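Putative adhesin (PDB 5FX8) is a putative cell-wall adhesin that may take part in cell-cell interaction, represented here by its N-terminal domain. Local coordinates at residues C[56-67]-C[79-87]. Residues are numbered along the deposited sequence; the frame is centred on the assembly and turned at random.
Sequences FVQYPDSVDPSV and LSTAFDYDS
Y85 of segment 79-87 reaches D64 with its phenol oxygen; F83 covers one face of the Y85 ring, while the loop 56-67 takes its rim and hydroxyl. The Y85 CA–CB bond is not directed at the loop, but CG stands beside the backbone N (chi1 -73°), which swings the ring toward it; F83 CD2 lies over the ring centre. Farther out, Y85 CE1 comes to 3.1 Å from D64 OD2 near the ring plane. At the tip, Y85 OH passes F56 CB at 3.7 Å. Y85 OH donates to D64 OD1 at 2.9 Å, arriving from above the carboxylate plane. D64 OD1 takes two more donors, both tilted out of that plane: S66 OG on the syn side and, on the anti side, S66 N at 2.8 Å, the latter an Asx turn; three bonds thus hold the carboxylate. Both segments belong to the first cohesin-like domain, where the loop joins strand 54-55 to strand 68-72, the antiparallel neighbour of strand 77-84. Deeper in, F56 CE2 sits 3.7 Å from F83 CG, above the F83 ring but displaced from its centre, the two planes oblique at 51°; F110 meets F56 edge-to-face. Where the loop enters strand 68-72, T81 OG1 donates to S66 O at 2.9 Å. Beside it, V67 CA makes a CA-H...O contact with T81 O at 3.3 Å.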
# COMPACT_ATOMS: atom_id res chain seq x y z
N PHE C 56 47.17 5.53 -49.38
CA PHE C 56 47.85 4.35 -48.86
C PHE C 56 48.10 4.57 -47.39
O PHE C 56 48.30 5.70 -46.96
CB PHE C 56 49.19 4.14 -49.56
CG PHE C 56 49.07 3.50 -50.88
CD1 PHE C 56 49.08 2.14 -50.99
CD2 PHE C 56 48.95 4.25 -52.01
CE1 PHE C 56 48.98 1.54 -52.19
CE2 PHE C 56 48.84 3.66 -53.21
CZ PHE C 56 48.85 2.28 -53.30
N VAL C 57 48.04 3.49 -46.60
CA VAL C 57 48.25 3.58 -45.16
C VAL C 57 49.52 2.83 -44.80
O VAL C 57 49.66 1.64 -45.07
CB VAL C 57 47.06 3.03 -44.37
CG1 VAL C 57 47.31 3.16 -42.87
CG2 VAL C 57 45.80 3.73 -44.78
N GLN C 58 50.43 3.51 -44.14
CA GLN C 58 51.77 3.00 -43.93
C GLN C 58 51.91 2.47 -42.51
O GLN C 58 51.73 3.22 -41.54
CB GLN C 58 52.78 4.10 -44.22
CG GLN C 58 52.93 4.37 -45.70
CD GLN C 58 53.33 5.78 -46.01
OE1 GLN C 58 54.39 6.04 -46.59
NE2 GLN C 58 52.47 6.72 -45.63
N TYR C 59 52.23 1.19 -42.37
CA TYR C 59 52.71 0.68 -41.10
C TYR C 59 53.69 -0.47 -41.35
O TYR C 59 53.34 -1.46 -41.99
CB TYR C 59 51.57 0.22 -40.18
CG TYR C 59 52.08 -0.05 -38.78
CD1 TYR C 59 52.37 0.99 -37.92
CD2 TYR C 59 52.36 -1.34 -38.36
CE1 TYR C 59 52.88 0.75 -36.65
CE2 TYR C 59 52.87 -1.59 -37.10
CZ TYR C 59 53.12 -0.53 -36.25
OH TYR C 59 53.63 -0.74 -35.00
N PRO C 60 54.92 -0.36 -40.83
CA PRO C 60 55.51 0.68 -39.98
C PRO C 60 55.63 2.02 -40.66
O PRO C 60 55.40 2.13 -41.86
CB PRO C 60 56.90 0.12 -39.68
CG PRO C 60 56.80 -1.30 -39.90
CD PRO C 60 55.81 -1.53 -40.96
N ASP C 61 56.00 3.04 -39.90
CA ASP C 61 56.09 4.39 -40.44
C ASP C 61 56.99 4.49 -41.67
O ASP C 61 56.82 5.41 -42.47
CB ASP C 61 56.60 5.31 -39.34
CG ASP C 61 55.96 6.66 -39.38
OD1 ASP C 61 56.22 7.38 -40.36
OD2 ASP C 61 55.22 7.00 -38.43
N SER C 62 57.93 3.57 -41.83
CA SER C 62 58.98 3.70 -42.83
C SER C 62 58.76 2.84 -44.07
O SER C 62 59.53 2.96 -45.03
CB SER C 62 60.34 3.37 -42.20
OG SER C 62 60.29 2.15 -41.48
N VAL C 63 57.74 2.00 -44.08
CA VAL C 63 57.51 1.06 -45.16
C VAL C 63 56.41 1.58 -46.07
O VAL C 63 55.30 1.88 -45.61
CB VAL C 63 57.15 -0.33 -44.62
CG1 VAL C 63 56.79 -1.24 -45.77
CG2 VAL C 63 58.30 -0.88 -43.81
N ASP C 64 56.72 1.66 -47.36
CA ASP C 64 55.78 2.12 -48.36
C ASP C 64 55.01 0.93 -48.88
O ASP C 64 55.60 0.05 -49.52
CB ASP C 64 56.53 2.81 -49.48
CG ASP C 64 55.64 3.37 -50.54
OD1 ASP C 64 54.53 2.86 -50.76
OD2 ASP C 64 56.09 4.32 -51.20
N PRO C 65 53.70 0.84 -48.64
CA PRO C 65 52.95 -0.36 -49.03
C PRO C 65 52.68 -0.44 -50.50
O PRO C 65 52.18 -1.47 -50.98
CB PRO C 65 51.65 -0.22 -48.23
CG PRO C 65 51.49 1.24 -48.02
CD PRO C 65 52.86 1.82 -47.94
N SER C 66 52.99 0.59 -51.25
CA SER C 66 52.71 0.53 -52.67
C SER C 66 53.83 -0.09 -53.47
O SER C 66 53.66 -0.29 -54.67
CB SER C 66 52.41 1.92 -53.20
OG SER C 66 53.60 2.65 -53.24
N VAL C 67 54.97 -0.38 -52.86
CA VAL C 67 56.15 -0.83 -53.58
C VAL C 67 56.25 -2.34 -53.47
O VAL C 67 56.59 -2.88 -52.42
CB VAL C 67 57.42 -0.14 -53.06
CG1 VAL C 67 58.58 -0.54 -53.91
CG2 VAL C 67 57.24 1.36 -53.08
N LEU C 79 55.54 -7.90 -62.88
CA LEU C 79 55.69 -6.46 -62.83
C LEU C 79 55.95 -6.06 -61.39
O LEU C 79 55.77 -6.85 -60.46
CB LEU C 79 54.46 -5.75 -63.38
CG LEU C 79 53.10 -6.09 -62.77
CD1 LEU C 79 52.83 -5.24 -61.59
CD2 LEU C 79 52.06 -5.84 -63.80
N SER C 80 56.36 -4.82 -61.22
CA SER C 80 56.50 -4.21 -59.92
C SER C 80 55.79 -2.86 -59.96
O SER C 80 55.57 -2.30 -61.03
CB SER C 80 57.96 -4.05 -59.56
OG SER C 80 58.55 -3.14 -60.43
N THR C 81 55.40 -2.36 -58.79
CA THR C 81 54.58 -1.16 -58.68
C THR C 81 55.26 -0.14 -57.79
O THR C 81 56.02 -0.49 -56.88
CB THR C 81 53.17 -1.47 -58.08
OG1 THR C 81 53.32 -2.21 -56.85
CG2 THR C 81 52.29 -2.26 -59.02
N ALA C 82 54.98 1.12 -58.02
CA ALA C 82 55.41 2.15 -57.09
C ALA C 82 54.43 3.30 -57.25
O ALA C 82 53.90 3.50 -58.33
CB ALA C 82 56.85 2.58 -57.37
N PHE C 83 54.16 4.02 -56.16
CA PHE C 83 53.21 5.13 -56.14
C PHE C 83 53.98 6.42 -55.94
O PHE C 83 54.86 6.49 -55.08
CB PHE C 83 52.18 4.95 -55.03
CG PHE C 83 51.08 5.97 -55.02
CD1 PHE C 83 50.16 6.03 -56.04
CD2 PHE C 83 50.93 6.84 -53.95
CE1 PHE C 83 49.15 6.95 -56.01
CE2 PHE C 83 49.92 7.75 -53.93
CZ PHE C 83 49.03 7.81 -54.95
N ASP C 84 53.66 7.42 -56.73
CA ASP C 84 54.19 8.75 -56.54
C ASP C 84 53.24 9.51 -55.62
O ASP C 84 52.10 9.78 -55.98
CB ASP C 84 54.35 9.45 -57.89
CG ASP C 84 55.05 10.76 -57.77
OD1 ASP C 84 55.18 11.26 -56.65
OD2 ASP C 84 55.45 11.32 -58.81
N TYR C 85 53.71 9.85 -54.43
CA TYR C 85 52.89 10.52 -53.44
C TYR C 85 52.71 12.00 -53.71
O TYR C 85 51.83 12.61 -53.11
CB TYR C 85 53.48 10.30 -52.04
CG TYR C 85 53.29 8.89 -51.53
CD1 TYR C 85 54.15 7.86 -51.90
CD2 TYR C 85 52.22 8.57 -50.68
CE1 TYR C 85 53.96 6.59 -51.45
CE2 TYR C 85 52.04 7.32 -50.22
CZ TYR C 85 52.91 6.33 -50.60
OH TYR C 85 52.72 5.06 -50.14
N ASP C 86 53.51 12.58 -54.60
CA ASP C 86 53.37 13.97 -55.02
C ASP C 86 52.38 14.13 -56.16
O ASP C 86 51.54 15.03 -56.13
CB ASP C 86 54.73 14.54 -55.45
CG ASP C 86 55.74 14.59 -54.31
OD1 ASP C 86 55.33 14.76 -53.13
OD2 ASP C 86 56.95 14.48 -54.59
N SER C 87 52.45 13.27 -57.18
CA SER C 87 51.53 13.38 -58.30
C SER C 87 50.33 12.45 -58.20
O SER C 87 49.39 12.61 -58.98
CB SER C 87 52.26 13.11 -59.60
OG SER C 87 52.83 11.84 -59.54